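Phosphodiesterase (Candida albicans, PDB 6CPU) is a zinc- and magnesium-containing phosphodiesterase of the HD superfamily, built around a largely helical domain. Local coordinates at residues A[283-288]-A[466-471]; A[351-356]-A[481-486]; A[476-481]-A[510-515]; A[531-536]-A[560-565]. All blocks are in the same frame, centred on the assembly; numbering follows the deposited sequence.

Interaction 1: residues A[283-288]-A[466-471]; sequences LQACFH and VTRPLR
In the helical domain of this HD-superfamily phosphodiesterase, Arg468, in the turn just before helix 470-495, reaches across to Gln284 and Ala285 on helix 276-292. Its chain bends at chi2 (-68°) and then runs extended to the guanidinium, which presents both terminal nitrogens to a single oxygen: Arg468 NH1 lies 2.8 Å from Gln284 OE1, and Arg468 NH2 lies 2.9 Å from Gln284 OE1. Neither bond is straight (N-H...O 136° for NH1), as expected when two donors of one group converge on one acceptor. NH1 approaches in the plane of the amide, whereas NH2 is tilted a little from it. The two flat groups are turned 38° against each other. Ala285 brings its methyl alongside, CB standing 3.7 Å from Arg468 NH2. The amide is held at its other end too, because Gln284 NE2 donates to the backbone oxygens of His217 and Val215, which limits any flip. Arg468 is equally well occupied: NH2 forms a salt bridge with Asp281 and NH1 bonds to the carbonyl of Trp218. The whole contact is buried, with helix 336-348 packed against Leu283 and Cys286, and helices 525-547 and 552-569 lying against the turn that carries Arg468.

Interaction 2: residues A[351-356]-A[481-486]; sequences VGHPGT and SREFAE
Gly355, in the loop between helices 336-348 and 358-363, comes closest to helix 470-495 at Glu483, their CA atoms 6.7 Å apart, and at its phi and psi (91°, 19°) a side chain would jam against the carbonyl oxygen of Pro354. The Glu483 chain lies against the backbone of Gly355: Glu483 CG is 3.5 Å from Gly355 O, and Glu483 OE2 is 3.6 Å from Gly355 CA. The extended chain beyond CG (chi2 167°) carries the carboxylate that far. No direct hydrogen bond joins the segments; two waters do the bridging. One donates to Gly355 O and to Glu486 OE1, the latter at 2.7 Å from the water oxygen. The other donates to Thr356 O and to Glu483 OE2, also 2.7 Å from its oxygen. Within the loop, Gly355 N donates to His353 ND1 over 3.1 Å, nearly in the ring plane, which fixes the rotation of a side chain whose nearest approach to the bound magnesium ion is about 4 Å. Glu483 OE2 stands obliquely to this ring, 4.1 Å from His353 CE1, without a hydrogen bond. The His353 ring also stacks on His274, and it is His274 ND1 that bonds to Glu483 OE2, while OE1 accepts from the backbone N of Phe273. The buried carboxylate is thus well satisfied; standing behind the His274-His353 pair beside the metals, it probably helps to position His274.

Interaction 3: residues A[476-481]-A[510-515]; sequences WAMVLS and DVPHEL
Apolar packing between Met478 and Val479 of helix 470-495 and Val511 and Pro512 carries this contact, which folds the loop leading to helix 515-521 back onto the helix that precedes it in the helical phosphodiesterase domain. Met478 points toward the loop with its chain fully stretched (chi1 173°, chi2 160°), and this lays the thioether end across the proline ring at about a right angle. Met478 SD is 3.6 Å from Pro512 CD, and Met478 CE is nearly as close, at 3.7 Å from the same atom. The next residue, Val479, meets Val511, again crossing at about a right angle; its touching branch is CG1, which lies anti to the carbonyl carbon (chi1 -57°). Val511 also rests on Gln475 and Arg482 of the same helix, so the loop lies along more than one turn of it. Polar bonds add to the fit without crossing between these two segments. Gln475 NE2 donates to Pro512 O, and Arg471 NH1 to His513 O, pinning the loop backbone to the earlier turns of helix 470-495. The tightest apolar touch is a single pair of methyls, Val479 CG1 and Val511 CG2, 3.5 Å apart.

Interaction 4: residues A[531-536]-A[560-565]; sequences FFINLF and ENKLFW
Every torsion of the Lys562 side chain is near anti, and this straight reach takes its ammonium to Asn534, whose chi1 of -76° sets CG opposite the carbonyl carbon. The pair joins helices 525-547 and 552-569, a helical hairpin near the C-terminus. On the way, the aliphatic part of the lysine passes obliquely over Ile533, where Lys562 CD lies 3.9 Å from Ile533 CG2. That methyl is the branch turned to Lys562, and the same isoleucine also packs on Val466. Buried on one side and partly exposed on the other, the contact is apolar at Ile533 and polar where Lys562 meets Asn534. Glu538, further along the first helix, forms a salt bridge with the same ammonium and probably helps to steady it. Lys562 NZ donates a hydrogen bond to Asn534 OD1 at 2.7 Å, in the carbonyl plane and with a C=O...N angle of 154°.

Helix 470-495 links three of the contacts: interaction 1 lies just before its first turn, interaction 3 further along, and interaction 2 beyond that, sharing Ser481 with interaction 3. Interactions 1, 2 and 3 are buried, while interaction 4 lies farthest from the chain centre and is partly exposed. Chemistry follows place. Near the metals, interaction 2 depends on waters and a carboxylate; interaction 1 uses a charged group on an amide; interaction 3 is apolar; interaction 4 mixes an aliphatic contact with a lysine bond. The C-terminal hairpin joins the others through Asn561 ND2, which donates to Val466 O and Arg468 O, and through Phe564, which packs on Leu470 and Leu515.

Interaction 1: residues A[283-288]-A[466-471]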
loop_
_atom_site.group_PDB
_atom_site.type_symbol
_atom_site.label_atom_id
_atom_site.label_comp_id
_atom_site.label_asym_id
_atom_site.label_seq_id
_atom_site.Cartn_x
_atom_site.Cartn_y
_atom_site.Cartn_z
ATOM N N LEU A 283 8.113 -2.779 2.246
ATOM C CA LEU A 283 9.122 -1.725 2.183
ATOM C C LEU A 283 10.206 -1.961 3.253
ATOM O O LEU A 283 11.411 -1.865 2.983
ATOM C CB LEU A 283 8.457 -0.356 2.400
ATOM C CG LEU A 283 9.355 0.840 2.717
ATOM C CD1 LEU A 283 10.277 1.137 1.554
ATOM C CD2 LEU A 283 8.529 2.069 3.055
ATOM N N GLN A 284 9.754 -2.270 4.454
ATOM C CA GLN A 284 10.652 -2.489 5.595
ATOM C C GLN A 284 11.544 -3.717 5.400
ATOM O O GLN A 284 12.713 -3.692 5.791
ATOM C CB GLN A 284 9.841 -2.610 6.877
ATOM C CG GLN A 284 10.663 -2.488 8.165
ATOM C CD GLN A 284 11.059 -3.832 8.777
ATOM O OE1 GLN A 284 10.769 -4.912 8.231
ATOM N NE2 GLN A 284 11.678 -3.767 9.954
ATOM N N ALA A 285 10.989 -4.784 4.819
ATOM C CA ALA A 285 11.793 -5.954 4.427
ATOM C C ALA A 285 12.871 -5.554 3.441
ATOM O O ALA A 285 14.049 -5.855 3.652
ATOM C CB ALA A 285 10.916 -7.044 3.840
ATOM N N CYS A 286 12.479 -4.865 2.372
ATOM C CA CYS A 286 13.453 -4.336 1.403
ATOM C C CYS A 286 14.507 -3.486 2.097
ATOM O O CYS A 286 15.705 -3.590 1.803
ATOM C CB CYS A 286 12.773 -3.473 0.335
ATOM S SG CYS A 286 12.091 -4.402 -1.044
ATOM N N PHE A 287 14.042 -2.632 2.998
ATOM C CA PHE A 287 14.923 -1.742 3.752
ATOM C C PHE A 287 16.008 -2.547 4.490
ATOM O O PHE A 287 17.193 -2.236 4.388
ATOM C CB PHE A 287 14.096 -0.912 4.727
ATOM C CG PHE A 287 14.820 0.263 5.309
ATOM C CD1 PHE A 287 15.182 1.329 4.510
ATOM C CD2 PHE A 287 15.108 0.315 6.663
ATOM C CE1 PHE A 287 15.833 2.427 5.036
ATOM C CE2 PHE A 287 15.758 1.418 7.205
ATOM C CZ PHE A 287 16.126 2.472 6.388
ATOM N N HIS A 288 15.598 -3.596 5.193
ATOM C CA HIS A 288 16.567 -4.463 5.887
ATOM C C HIS A 288 17.501 -5.202 4.920
ATOM O O HIS A 288 18.721 -5.220 5.145
ATOM C CB HIS A 288 15.875 -5.441 6.831
ATOM C CG HIS A 288 15.666 -4.895 8.209
ATOM N ND1 HIS A 288 16.264 -5.441 9.326
ATOM C CD2 HIS A 288 14.943 -3.836 8.647
ATOM C CE1 HIS A 288 15.913 -4.747 10.393
ATOM N NE2 HIS A 288 15.104 -3.772 10.010
ATOM N N VAL A 466 6.855 -15.536 5.842
ATOM C CA VAL A 466 7.428 -16.795 6.358
ATOM C C VAL A 466 8.873 -16.667 6.859
ATOM O O VAL A 466 9.354 -17.580 7.540
ATOM C CB VAL A 466 7.338 -17.962 5.340
ATOM C CG1 VAL A 466 5.881 -18.284 5.038
ATOM C CG2 VAL A 466 8.120 -17.669 4.070
ATOM N N THR A 467 9.556 -15.574 6.499
ATOM C CA THR A 467 10.925 -15.279 6.946
ATOM C C THR A 467 11.009 -14.376 8.193
ATOM O O THR A 467 12.102 -14.137 8.707
ATOM C CB THR A 467 11.778 -14.627 5.835
ATOM O OG1 THR A 467 11.367 -13.270 5.618
ATOM C CG2 THR A 467 11.683 -15.405 4.527
ATOM N N ARG A 468 9.877 -13.861 8.664
ATOM C CA ARG A 468 9.848 -13.131 9.933
ATOM C C ARG A 468 9.849 -14.138 11.073
ATOM O O ARG A 468 9.389 -15.270 10.892
ATOM C CB ARG A 468 8.578 -12.290 10.079
ATOM C CG ARG A 468 8.331 -11.276 8.965
ATOM C CD ARG A 468 9.344 -10.157 8.951
ATOM N NE ARG A 468 8.914 -9.073 8.059
ATOM C CZ ARG A 468 9.589 -7.938 7.874
ATOM N NH1 ARG A 468 10.738 -7.717 8.513
ATOM N NH2 ARG A 468 9.120 -7.007 7.040
ATOM N N PRO A 469 10.306 -13.717 12.265
ATOM C CA PRO A 469 10.181 -14.588 13.435
ATOM C C PRO A 469 8.763 -15.108 13.668
ATOM O O PRO A 469 7.773 -14.445 13.338
ATOM C CB PRO A 469 10.653 -13.695 14.583
ATOM C CG PRO A 469 11.678 -12.828 13.939
ATOM C CD PRO A 469 11.107 -12.521 12.570
ATOM N N LEU A 470 8.694 -16.296 14.253
ATOM C CA LEU A 470 7.481 -17.103 14.313
ATOM C C LEU A 470 6.200 -16.384 14.731
ATOM O O LEU A 470 5.169 -16.555 14.081
ATOM C CB LEU A 470 7.716 -18.304 15.243
ATOM C CG LEU A 470 6.627 -19.374 15.339
ATOM C CD1 LEU A 470 6.250 -19.929 13.973
ATOM C CD2 LEU A 470 7.102 -20.496 16.256
ATOM N N ARG A 471 6.248 -15.595 15.805
ATOM C CA ARG A 471 5.040 -14.957 16.321
ATOM C C ARG A 471 4.447 -13.965 15.308
ATOM O O ARG A 471 3.231 -13.939 15.086
ATOM C CB ARG A 471 5.339 -14.224 17.626
ATOM C CG ARG A 471 4.104 -13.822 18.420
ATOM C CD ARG A 471 4.520 -13.101 19.696
ATOM N NE ARG A 471 5.338 -11.938 19.363
ATOM C CZ ARG A 471 4.860 -10.778 18.917
ATOM N NH1 ARG A 471 3.552 -10.586 18.772
ATOM N NH2 ARG A 471 5.699 -9.797 18.622
#

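Interaction 2: residues A[351-356]-A[481-486]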
loop_
_atom_site.group_PDB
_atom_site.type_symbol
_atom_site.label_atom_id
_atom_site.label_comp_id
_atom_site.label_asym_id
_atom_site.label_seq_id
_atom_site.Cartn_x
_atom_site.Cartn_y
_atom_site.Cartn_z
ATOM N N VAL A 351 -0.570 -0.846 -4.778
ATOM C CA VAL A 351 -1.531 0.268 -4.741
ATOM C C VAL A 351 -2.870 -0.100 -5.382
ATOM O O VAL A 351 -2.929 -0.670 -6.468
ATOM C CB VAL A 351 -1.018 1.599 -5.350
ATOM C CG1 VAL A 351 0.071 2.223 -4.487
ATOM C CG2 VAL A 351 -0.557 1.424 -6.774
ATOM N N GLY A 352 -3.950 0.216 -4.681
ATOM C CA GLY A 352 -5.295 0.050 -5.229
ATOM C C GLY A 352 -5.782 -1.382 -5.163
ATOM O O GLY A 352 -6.791 -1.702 -5.733
ATOM N N HIS A 353 -5.060 -2.249 -4.463
ATOM C CA HIS A 353 -5.390 -3.679 -4.448
ATOM C C HIS A 353 -6.792 -3.841 -3.886
ATOM O O HIS A 353 -7.078 -3.288 -2.845
ATOM C CB HIS A 353 -4.348 -4.433 -3.609
ATOM C CG HIS A 353 -4.345 -5.918 -3.794
ATOM N ND1 HIS A 353 -5.407 -6.709 -3.433
ATOM C CD2 HIS A 353 -3.381 -6.763 -4.231
ATOM C CE1 HIS A 353 -5.118 -7.976 -3.667
ATOM N NE2 HIS A 353 -3.896 -8.040 -4.154
ATOM N N PRO A 354 -7.692 -4.560 -4.589
ATOM C CA PRO A 354 -9.092 -4.651 -4.191
ATOM C C PRO A 354 -9.417 -5.785 -3.200
ATOM O O PRO A 354 -10.566 -5.950 -2.810
ATOM C CB PRO A 354 -9.798 -4.931 -5.520
ATOM C CG PRO A 354 -8.820 -5.782 -6.235
ATOM C CD PRO A 354 -7.472 -5.225 -5.887
ATOM N N GLY A 355 -8.410 -6.537 -2.807
ATOM C CA GLY A 355 -8.565 -7.603 -1.823
ATOM C C GLY A 355 -8.878 -8.960 -2.454
ATOM O O GLY A 355 -9.380 -9.850 -1.771
ATOM N N THR A 356 -8.593 -9.118 -3.749
ATOM C CA THR A 356 -8.806 -10.394 -4.466
ATOM C C THR A 356 -7.464 -11.022 -4.898
ATOM O O THR A 356 -6.462 -10.841 -4.232
ATOM C CB THR A 356 -9.790 -10.203 -5.657
ATOM O OG1 THR A 356 -9.226 -9.296 -6.598
ATOM C CG2 THR A 356 -11.101 -9.659 -5.197
ATOM N N SER A 481 -5.352 -15.372 5.827
ATOM C CA SER A 481 -6.532 -16.247 5.836
ATOM C C SER A 481 -7.865 -15.508 5.858
ATOM O O SER A 481 -8.837 -15.969 5.251
ATOM C CB SER A 481 -6.469 -17.237 7.011
ATOM O OG SER A 481 -5.235 -17.923 6.980
ATOM N N ARG A 482 -7.941 -14.371 6.554
ATOM C CA ARG A 482 -9.184 -13.603 6.564
ATOM C C ARG A 482 -9.531 -13.129 5.148
ATOM O O ARG A 482 -10.694 -13.208 4.734
ATOM C CB ARG A 482 -9.108 -12.389 7.490
ATOM C CG ARG A 482 -9.018 -12.716 8.964
ATOM C CD ARG A 482 -8.748 -11.462 9.761
ATOM N NE ARG A 482 -8.941 -11.648 11.203
ATOM C CZ ARG A 482 -8.806 -10.679 12.104
ATOM N NH1 ARG A 482 -8.475 -9.443 11.721
ATOM N NH2 ARG A 482 -9.000 -10.945 13.400
ATOM N N GLU A 483 -8.528 -12.634 4.436
ATOM C CA GLU A 483 -8.739 -12.125 3.078
ATOM C C GLU A 483 -9.095 -13.265 2.120
ATOM O O GLU A 483 -9.985 -13.114 1.303
ATOM C CB GLU A 483 -7.525 -11.345 2.587
ATOM C CG GLU A 483 -7.809 -10.550 1.327
ATOM C CD GLU A 483 -6.727 -9.533 1.006
ATOM O OE1 GLU A 483 -6.464 -8.619 1.827
ATOM O OE2 GLU A 483 -6.144 -9.656 -0.082
ATOM N N PHE A 484 -8.420 -14.407 2.249
ATOM C CA PHE A 484 -8.788 -15.627 1.512
ATOM C C PHE A 484 -10.256 -15.992 1.715
ATOM O O PHE A 484 -10.951 -16.294 0.742
ATOM C CB PHE A 484 -7.884 -16.809 1.911
ATOM C CG PHE A 484 -8.185 -18.092 1.165
ATOM C CD1 PHE A 484 -7.456 -18.442 0.026
ATOM C CD2 PHE A 484 -9.196 -18.955 1.600
ATOM C CE1 PHE A 484 -7.730 -19.619 -0.660
ATOM C CE2 PHE A 484 -9.473 -20.130 0.912
ATOM C CZ PHE A 484 -8.740 -20.463 -0.215
ATOM N N ALA A 485 -10.731 -15.957 2.961
ATOM C CA ALA A 485 -12.128 -16.298 3.273
ATOM C C ALA A 485 -13.130 -15.313 2.668
ATOM O O ALA A 485 -14.218 -15.700 2.255
ATOM C CB ALA A 485 -12.335 -16.382 4.785
ATOM N N GLU A 486 -12.764 -14.028 2.634
ATOM C CA GLU A 486 -13.601 -13.030 1.973
ATOM C C GLU A 486 -13.702 -13.299 0.468
ATOM O O GLU A 486 -14.777 -13.162 -0.111
ATOM C CB GLU A 486 -13.073 -11.614 2.239
ATOM C CG GLU A 486 -13.206 -11.160 3.699
ATOM C CD GLU A 486 -12.803 -9.695 3.902
ATOM O OE1 GLU A 486 -12.371 -9.080 2.898
ATOM O OE2 GLU A 486 -12.935 -9.163 5.035
HETATM O O HOH W 1 -11.176 -9.146 0.455
HETATM O O HOH W 2 -6.308 -11.807 -1.772
#

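Interaction 3: residues A[476-481]-A[510-515]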
loop_
_atom_site.group_PDB
_atom_site.type_symbol
_atom_site.label_atom_id
_atom_site.label_comp_id
_atom_site.label_asym_id
_atom_site.label_seq_id
_atom_site.Cartn_x
_atom_site.Cartn_y
_atom_site.Cartn_z
ATOM N N TRP A 476 0.581 -12.582 10.519
ATOM C CA TRP A 476 0.376 -12.376 9.078
ATOM C C TRP A 476 -0.440 -13.508 8.455
ATOM O O TRP A 476 -1.325 -13.267 7.649
ATOM C CB TRP A 476 1.715 -12.254 8.353
ATOM C CG TRP A 476 2.359 -10.912 8.493
ATOM C CD1 TRP A 476 3.526 -10.612 9.145
ATOM C CD2 TRP A 476 1.873 -9.682 7.961
ATOM N NE1 TRP A 476 3.793 -9.267 9.048
ATOM C CE2 TRP A 476 2.793 -8.672 8.328
ATOM C CE3 TRP A 476 0.746 -9.332 7.213
ATOM C CZ2 TRP A 476 2.615 -7.336 7.970
ATOM C CZ3 TRP A 476 0.575 -7.997 6.854
ATOM C CH2 TRP A 476 1.499 -7.020 7.244
ATOM N N ALA A 477 -0.138 -14.751 8.836
ATOM C CA ALA A 477 -0.873 -15.907 8.325
ATOM C C ALA A 477 -2.355 -15.804 8.627
ATOM O O ALA A 477 -3.199 -16.183 7.812
ATOM C CB ALA A 477 -0.307 -17.200 8.908
ATOM N N MET A 478 -2.674 -15.302 9.811
ATOM C CA MET A 478 -4.044 -15.091 10.210
ATOM C C MET A 478 -4.782 -14.060 9.344
ATOM O O MET A 478 -5.912 -14.296 8.917
ATOM C CB MET A 478 -4.078 -14.637 11.668
ATOM C CG MET A 478 -5.445 -14.220 12.151
ATOM S SD MET A 478 -5.516 -14.264 13.946
ATOM C CE MET A 478 -7.178 -13.678 14.210
ATOM N N VAL A 479 -4.175 -12.897 9.127
ATOM C CA VAL A 479 -4.862 -11.871 8.329
ATOM C C VAL A 479 -4.946 -12.281 6.847
ATOM O O VAL A 479 -5.949 -12.000 6.193
ATOM C CB VAL A 479 -4.278 -10.453 8.543
ATOM C CG1 VAL A 479 -4.348 -10.097 10.030
ATOM C CG2 VAL A 479 -2.860 -10.327 8.014
ATOM N N LEU A 480 -3.934 -12.988 6.346
ATOM C CA LEU A 480 -3.966 -13.536 4.989
ATOM C C LEU A 480 -5.134 -14.513 4.830
ATOM O O LEU A 480 -5.852 -14.463 3.837
ATOM C CB LEU A 480 -2.623 -14.194 4.611
ATOM C CG LEU A 480 -2.467 -14.681 3.151
ATOM C CD1 LEU A 480 -2.678 -13.552 2.148
ATOM C CD2 LEU A 480 -1.110 -15.317 2.913
ATOM N N SER A 481 -5.352 -15.372 5.827
ATOM C CA SER A 481 -6.532 -16.247 5.836
ATOM C C SER A 481 -7.865 -15.508 5.858
ATOM O O SER A 481 -8.837 -15.969 5.251
ATOM C CB SER A 481 -6.469 -17.237 7.011
ATOM O OG SER A 481 -5.235 -17.923 6.980
ATOM N N ASP A 510 -9.500 -8.059 17.195
ATOM C CA ASP A 510 -8.083 -7.741 17.110
ATOM C C ASP A 510 -7.295 -9.008 16.860
ATOM O O ASP A 510 -7.678 -10.079 17.313
ATOM C CB ASP A 510 -7.596 -7.083 18.405
ATOM C CG ASP A 510 -8.356 -5.814 18.735
ATOM O OD1 ASP A 510 -8.916 -5.196 17.800
ATOM O OD2 ASP A 510 -8.407 -5.441 19.929
ATOM N N VAL A 511 -6.206 -8.878 16.115
ATOM C CA VAL A 511 -5.280 -9.972 15.906
ATOM C C VAL A 511 -4.589 -10.232 17.245
ATOM O O VAL A 511 -4.099 -9.291 17.863
ATOM C CB VAL A 511 -4.234 -9.622 14.831
ATOM C CG1 VAL A 511 -3.136 -10.678 14.775
ATOM C CG2 VAL A 511 -4.912 -9.462 13.466
ATOM N N PRO A 512 -4.550 -11.499 17.703
ATOM C CA PRO A 512 -3.914 -11.749 19.008
ATOM C C PRO A 512 -2.421 -11.445 19.038
ATOM O O PRO A 512 -1.735 -11.601 18.029
ATOM C CB PRO A 512 -4.153 -13.245 19.237
ATOM C CG PRO A 512 -5.324 -13.583 18.378
ATOM C CD PRO A 512 -5.176 -12.718 17.164
ATOM N N HIS A 513 -1.928 -11.017 20.199
ATOM C CA HIS A 513 -0.503 -10.755 20.379
ATOM C C HIS A 513 0.311 -12.050 20.465
ATOM O O HIS A 513 1.416 -12.127 19.935
ATOM C CB HIS A 513 -0.262 -9.911 21.632
ATOM C CG HIS A 513 1.146 -9.421 21.767
ATOM N ND1 HIS A 513 1.550 -8.179 21.326
ATOM C CD2 HIS A 513 2.250 -10.010 22.288
ATOM C CE1 HIS A 513 2.839 -8.023 21.571
ATOM N NE2 HIS A 513 3.288 -9.121 22.152
ATOM N N GLU A 514 -0.240 -13.060 21.135
ATOM C CA GLU A 514 0.502 -14.277 21.438
ATOM C C GLU A 514 0.181 -15.407 20.467
ATOM O O GLU A 514 -0.986 -15.661 20.154
ATOM C CB GLU A 514 0.203 -14.744 22.870
ATOM C CG GLU A 514 0.442 -13.700 23.956
ATOM C CD GLU A 514 1.885 -13.214 24.040
ATOM O OE1 GLU A 514 2.807 -13.883 23.518
ATOM O OE2 GLU A 514 2.095 -12.143 24.648
ATOM N N LEU A 515 1.231 -16.087 20.013
ATOM C CA LEU A 515 1.111 -17.264 19.157
ATOM C C LEU A 515 0.053 -18.246 19.658
ATOM O O LEU A 515 -0.760 -18.748 18.878
ATOM C CB LEU A 515 2.471 -17.965 19.052
ATOM C CG LEU A 515 2.595 -19.177 18.124
ATOM C CD1 LEU A 515 2.043 -18.887 16.734
ATOM C CD2 LEU A 515 4.051 -19.607 18.044
#

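Interaction 4: residues A[531-536]-A[560-565]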
loop_
_atom_site.group_PDB
_atom_site.type_symbol
_atom_site.label_atom_id
_atom_site.label_comp_id
_atom_site.label_asym_id
_atom_site.label_seq_id
_atom_site.Cartn_x
_atom_site.Cartn_y
_atom_site.Cartn_z
ATOM N N PHE A 531 2.748 -25.710 2.984
ATOM C CA PHE A 531 2.460 -25.633 1.546
ATOM C C PHE A 531 3.296 -24.534 0.892
ATOM O O PHE A 531 4.042 -24.789 -0.058
ATOM C CB PHE A 531 0.956 -25.383 1.330
ATOM C CG PHE A 531 0.551 -25.213 -0.120
ATOM C CD1 PHE A 531 0.031 -26.283 -0.842
ATOM C CD2 PHE A 531 0.665 -23.975 -0.755
ATOM C CE1 PHE A 531 -0.349 -26.128 -2.167
ATOM C CE2 PHE A 531 0.290 -23.818 -2.081
ATOM C CZ PHE A 531 -0.219 -24.894 -2.787
ATOM N N PHE A 532 3.190 -23.316 1.428
ATOM C CA PHE A 532 3.849 -22.152 0.830
ATOM C C PHE A 532 5.375 -22.196 0.908
ATOM O O PHE A 532 6.058 -21.824 -0.052
ATOM C CB PHE A 532 3.334 -20.849 1.457
ATOM C CG PHE A 532 3.801 -19.623 0.736
ATOM C CD1 PHE A 532 3.147 -19.188 -0.407
ATOM C CD2 PHE A 532 4.921 -18.920 1.174
ATOM C CE1 PHE A 532 3.587 -18.068 -1.091
ATOM C CE2 PHE A 532 5.367 -17.799 0.492
ATOM C CZ PHE A 532 4.696 -17.371 -0.642
ATOM N N ILE A 533 5.908 -22.646 2.040
ATOM C CA ILE A 533 7.360 -22.753 2.211
ATOM C C ILE A 533 7.969 -23.780 1.251
ATOM O O ILE A 533 8.983 -23.507 0.606
ATOM C CB ILE A 533 7.738 -23.099 3.668
ATOM C CG1 ILE A 533 7.448 -21.902 4.580
ATOM C CG2 ILE A 533 9.212 -23.493 3.772
ATOM C CD1 ILE A 533 7.305 -22.261 6.041
ATOM N N ASN A 534 7.349 -24.952 1.156
ATOM C CA ASN A 534 7.842 -26.000 0.256
ATOM C C ASN A 534 7.733 -25.608 -1.213
ATOM O O ASN A 534 8.710 -25.686 -1.954
ATOM C CB ASN A 534 7.108 -27.326 0.506
ATOM C CG ASN A 534 7.591 -28.034 1.762
ATOM O OD1 ASN A 534 8.764 -27.949 2.124
ATOM N ND2 ASN A 534 6.687 -28.747 2.428
ATOM N N LEU A 535 6.552 -25.159 -1.621
ATOM C CA LEU A 535 6.291 -24.905 -3.033
ATOM C C LEU A 535 6.841 -23.578 -3.564
ATOM O O LEU A 535 7.035 -23.456 -4.768
ATOM C CB LEU A 535 4.791 -25.034 -3.321
ATOM C CG LEU A 535 4.287 -26.481 -3.177
ATOM C CD1 LEU A 535 2.812 -26.538 -2.808
ATOM C CD2 LEU A 535 4.555 -27.286 -4.444
ATOM N N PHE A 536 7.108 -22.598 -2.693
ATOM C CA PHE A 536 7.637 -21.292 -3.146
ATOM C C PHE A 536 8.842 -20.732 -2.368
ATOM O O PHE A 536 9.888 -20.468 -2.960
ATOM C CB PHE A 536 6.519 -20.235 -3.166
ATOM C CG PHE A 536 5.386 -20.563 -4.102
ATOM C CD1 PHE A 536 5.604 -20.665 -5.466
ATOM C CD2 PHE A 536 4.099 -20.767 -3.616
ATOM C CE1 PHE A 536 4.564 -20.972 -6.329
ATOM C CE2 PHE A 536 3.053 -21.073 -4.474
ATOM C CZ PHE A 536 3.288 -21.175 -5.834
ATOM N N GLU A 560 13.527 -22.745 10.818
ATOM C CA GLU A 560 13.036 -22.716 12.201
ATOM C C GLU A 560 11.506 -22.702 12.260
ATOM O O GLU A 560 10.893 -23.477 13.006
ATOM C CB GLU A 560 13.593 -21.503 12.956
ATOM C CG GLU A 560 15.078 -21.592 13.272
ATOM C CD GLU A 560 15.578 -20.423 14.100
ATOM O OE1 GLU A 560 14.988 -20.161 15.173
ATOM O OE2 GLU A 560 16.566 -19.775 13.684
ATOM N N ASN A 561 10.889 -21.822 11.472
ATOM C CA ASN A 561 9.432 -21.776 11.381
ATOM C C ASN A 561 8.853 -23.075 10.818
ATOM O O ASN A 561 7.843 -23.567 11.312
ATOM C CB ASN A 561 8.976 -20.585 10.521
ATOM C CG ASN A 561 9.202 -19.243 11.201
ATOM O OD1 ASN A 561 9.257 -19.153 12.430
ATOM N ND2 ASN A 561 9.314 -18.182 10.397
ATOM N N LYS A 562 9.489 -23.618 9.784
ATOM C CA LYS A 562 9.029 -24.864 9.153
ATOM C C LYS A 562 9.010 -26.021 10.153
ATOM O O LYS A 562 8.025 -26.759 10.239
ATOM C CB LYS A 562 9.918 -25.221 7.959
ATOM C CG LYS A 562 9.398 -26.368 7.105
ATOM C CD LYS A 562 10.306 -26.601 5.909
ATOM C CE LYS A 562 9.881 -27.831 5.124
ATOM N NZ LYS A 562 10.765 -28.062 3.949
ATOM N N LEU A 563 10.093 -26.162 10.911
ATOM C CA LEU A 563 10.190 -27.203 11.937
ATOM C C LEU A 563 9.049 -27.102 12.942
ATOM O O LEU A 563 8.449 -28.113 13.304
ATOM C CB LEU A 563 11.537 -27.129 12.662
ATOM C CG LEU A 563 12.774 -27.482 11.828
ATOM C CD1 LEU A 563 14.037 -27.293 12.655
ATOM C CD2 LEU A 563 12.680 -28.904 11.283
ATOM N N PHE A 564 8.739 -25.881 13.373
ATOM C CA PHE A 564 7.651 -25.656 14.321
ATOM C C PHE A 564 6.306 -26.041 13.722
ATOM O O PHE A 564 5.474 -26.651 14.391
ATOM C CB PHE A 564 7.616 -24.186 14.766
ATOM C CG PHE A 564 6.486 -23.864 15.705
ATOM C CD1 PHE A 564 6.676 -23.895 17.079
ATOM C CD2 PHE A 564 5.228 -23.537 15.216
ATOM C CE1 PHE A 564 5.635 -23.605 17.945
ATOM C CE2 PHE A 564 4.185 -23.250 16.074
ATOM C CZ PHE A 564 4.389 -23.281 17.442
ATOM N N TRP A 565 6.079 -25.653 12.468
ATOM C CA TRP A 565 4.814 -25.953 11.803
ATOM C C TRP A 565 4.684 -27.451 11.550
ATOM O O TRP A 565 3.602 -28.014 11.713
ATOM C CB TRP A 565 4.671 -25.171 10.489
ATOM C CG TRP A 565 4.517 -23.671 10.674
ATOM C CD1 TRP A 565 5.271 -22.692 10.092
ATOM C CD2 TRP A 565 3.549 -22.997 11.492
ATOM N NE1 TRP A 565 4.835 -21.453 10.496
ATOM C CE2 TRP A 565 3.780 -21.613 11.356
ATOM C CE3 TRP A 565 2.510 -23.430 12.324
ATOM C CZ2 TRP A 565 3.011 -20.658 12.025
ATOM C CZ3 TRP A 565 1.746 -22.483 12.986
ATOM C CH2 TRP A 565 1.998 -21.109 12.829
#